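Local coordinates for protein cytochrome P450 (Rhodococcus erythropolis, PDB 3WEC) that hydroxylates the quinoline nitrogen of an aurachin precursor, using a thiolate-ligated heme, and so confers antibiotic activity on the aurachin alkaloids, at residues 45-50 against 320-325. Numbering follows the deposited sequence.
Sequences GAWIVA and KGDAVM
D322 meets the indole of W47 just ahead of strand 323-325: its OD2 accepts a hydrogen bond from W47 NE1 at 2.7 Å. The carboxylate lies nearly coplanar with the ring, 24° apart, and offers its anti side; OD2 sits close to the ring plane, 7° out of it, and the bond helps to hold the indole in this orientation. With CG anti to its own carbonyl carbon (chi1 -71°), W47 reaches back along the sheet toward this acid.

At A323 the backbone pairing begins, A323 O accepting a hydrogen bond from W47 N at 2.8 Å, while A323 CB rests 3.7 Å from A46 CB. V324 pairs with W47 in parallel register, and their side chains share one face of the sheet; V324 CG2 approaches W47 CB, whereas V324 CG1 touches V49 CG2 at 3.9 Å. M325 then grips the strand twice, through M325 N to W47 O (2.8 Å) and V49 N to M325 O (3.0 Å). On the other face M325 CB lies beside I48 CD1, and the chain, bent at chi2 and chi3, brings M325 CE to 3.8 Å from A46 CB; the M325 side chain lies about 5 Å from the bound aurachin intermediate.

These two strands form the parallel pair within the mixed, mainly antiparallel beta-sheet of the P450 fold, flanked by strands 39-41 and 303-307. V49 and V324 pack on helix 52-60, while A323 and M325 touch F73 of helix 73-81.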
loop_
_atom_site.group_PDB
_atom_site.type_symbol
_atom_site.label_atom_id
_atom_site.label_comp_id
_atom_site.label_asym_id
_atom_site.label_seq_id
_atom_site.Cartn_x
_atom_site.Cartn_y
_atom_site.Cartn_z
ATOM N N GLY A 45 -10.009 -11.381 -16.518
ATOM C CA GLY A 45 -8.726 -11.624 -17.180
ATOM C C GLY A 45 -7.779 -12.543 -16.423
ATOM O O GLY A 45 -7.423 -13.618 -16.903
ATOM N N ALA A 46 -7.385 -12.122 -15.228
ATOM C CA ALA A 46 -6.349 -12.807 -14.444
ATOM C C ALA A 46 -6.819 -14.034 -13.640
ATOM O O ALA A 46 -8.011 -14.272 -13.484
ATOM C CB ALA A 46 -5.696 -11.805 -13.517
ATOM N N TRP A 47 -5.856 -14.799 -13.130
ATOM C CA TRP A 47 -6.100 -15.820 -12.119
ATOM C C TRP A 47 -6.291 -15.175 -10.777
ATOM O O TRP A 47 -5.744 -14.104 -10.522
ATOM C CB TRP A 47 -4.910 -16.757 -12.069
ATOM C CG TRP A 47 -4.868 -17.605 -13.310
ATOM C CD1 TRP A 47 -4.272 -17.302 -14.537
ATOM C CD2 TRP A 47 -5.519 -18.903 -13.511
ATOM N NE1 TRP A 47 -4.485 -18.299 -15.442
ATOM C CE2 TRP A 47 -5.223 -19.296 -14.897
ATOM C CE3 TRP A 47 -6.266 -19.759 -12.708
ATOM C CZ2 TRP A 47 -5.676 -20.504 -15.437
ATOM C CZ3 TRP A 47 -6.722 -20.969 -13.260
ATOM C CH2 TRP A 47 -6.425 -21.335 -14.591
ATOM N N ILE A 48 -7.070 -15.820 -9.907
ATOM C CA ILE A 48 -7.324 -15.320 -8.547
ATOM C C ILE A 48 -6.912 -16.394 -7.563
ATOM O O ILE A 48 -7.292 -17.539 -7.719
ATOM C CB ILE A 48 -8.813 -14.951 -8.325
ATOM C CG1 ILE A 48 -9.373 -14.123 -9.492
ATOM C CG2 ILE A 48 -9.004 -14.191 -7.022
ATOM C CD1 ILE A 48 -8.737 -12.752 -9.718
ATOM N N VAL A 49 -6.127 -16.036 -6.555
ATOM C CA VAL A 49 -5.572 -17.027 -5.622
ATOM C C VAL A 49 -5.935 -16.664 -4.174
ATOM O O VAL A 49 -5.684 -15.527 -3.748
ATOM C CB VAL A 49 -4.034 -17.136 -5.766
ATOM C CG1 VAL A 49 -3.449 -18.026 -4.675
ATOM C CG2 VAL A 49 -3.657 -17.679 -7.135
ATOM N N ALA A 50 -6.507 -17.626 -3.428
ATOM C CA ALA A 50 -7.182 -17.308 -2.157
ATOM C C ALA A 50 -6.577 -17.907 -0.864
ATOM O O ALA A 50 -6.789 -17.373 0.234
ATOM C CB ALA A 50 -8.676 -17.650 -2.263
ATOM N N LYS A 320 2.449 -19.126 -19.509
ATOM C CA LYS A 320 3.418 -18.033 -19.638
ATOM C C LYS A 320 2.751 -16.702 -20.003
ATOM O O LYS A 320 2.071 -16.594 -21.030
ATOM C CB LYS A 320 4.470 -18.382 -20.695
ATOM C CG LYS A 320 5.897 -18.059 -20.278
ATOM C CD LYS A 320 6.740 -17.559 -21.442
ATOM C CE LYS A 320 6.790 -16.030 -21.408
ATOM N NZ LYS A 320 7.724 -15.488 -22.439
ATOM N N GLY A 321 2.924 -15.690 -19.153
ATOM C CA GLY A 321 2.330 -14.398 -19.440
ATOM C C GLY A 321 0.924 -14.198 -18.882
ATOM O O GLY A 321 0.310 -13.142 -19.105
ATOM N N ASP A 322 0.401 -15.183 -18.155
ATOM C CA ASP A 322 -0.873 -14.987 -17.465
ATOM C C ASP A 322 -0.634 -14.090 -16.254
ATOM O O ASP A 322 0.404 -14.194 -15.580
ATOM C CB ASP A 322 -1.478 -16.309 -16.994
ATOM C CG ASP A 322 -2.247 -17.062 -18.104
ATOM O OD1 ASP A 322 -2.051 -16.798 -19.319
ATOM O OD2 ASP A 322 -3.044 -17.953 -17.733
ATOM N N ALA A 323 -1.602 -13.214 -15.999
ATOM C CA ALA A 323 -1.643 -12.387 -14.793
ATOM C C ALA A 323 -2.281 -13.176 -13.650
ATOM O O ALA A 323 -3.244 -13.926 -13.855
ATOM C CB ALA A 323 -2.429 -11.121 -15.060
ATOM N N VAL A 324 -1.722 -13.023 -12.459
ATOM C CA VAL A 324 -2.175 -13.718 -11.267
ATOM C C VAL A 324 -2.369 -12.671 -10.180
ATOM O O VAL A 324 -1.458 -11.895 -9.860
ATOM C CB VAL A 324 -1.145 -14.769 -10.793
ATOM C CG1 VAL A 324 -1.533 -15.354 -9.439
ATOM C CG2 VAL A 324 -0.992 -15.870 -11.830
ATOM N N MET A 325 -3.579 -12.649 -9.650
ATOM C CA MET A 325 -3.998 -11.744 -8.621
ATOM C C MET A 325 -3.880 -12.487 -7.301
ATOM O O MET A 325 -4.598 -13.462 -7.072
ATOM C CB MET A 325 -5.467 -11.427 -8.874
ATOM C CG MET A 325 -5.804 -9.972 -8.791
ATOM S SD MET A 325 -4.989 -9.096 -10.131
ATOM C CE MET A 325 -6.432 -8.889 -11.179
#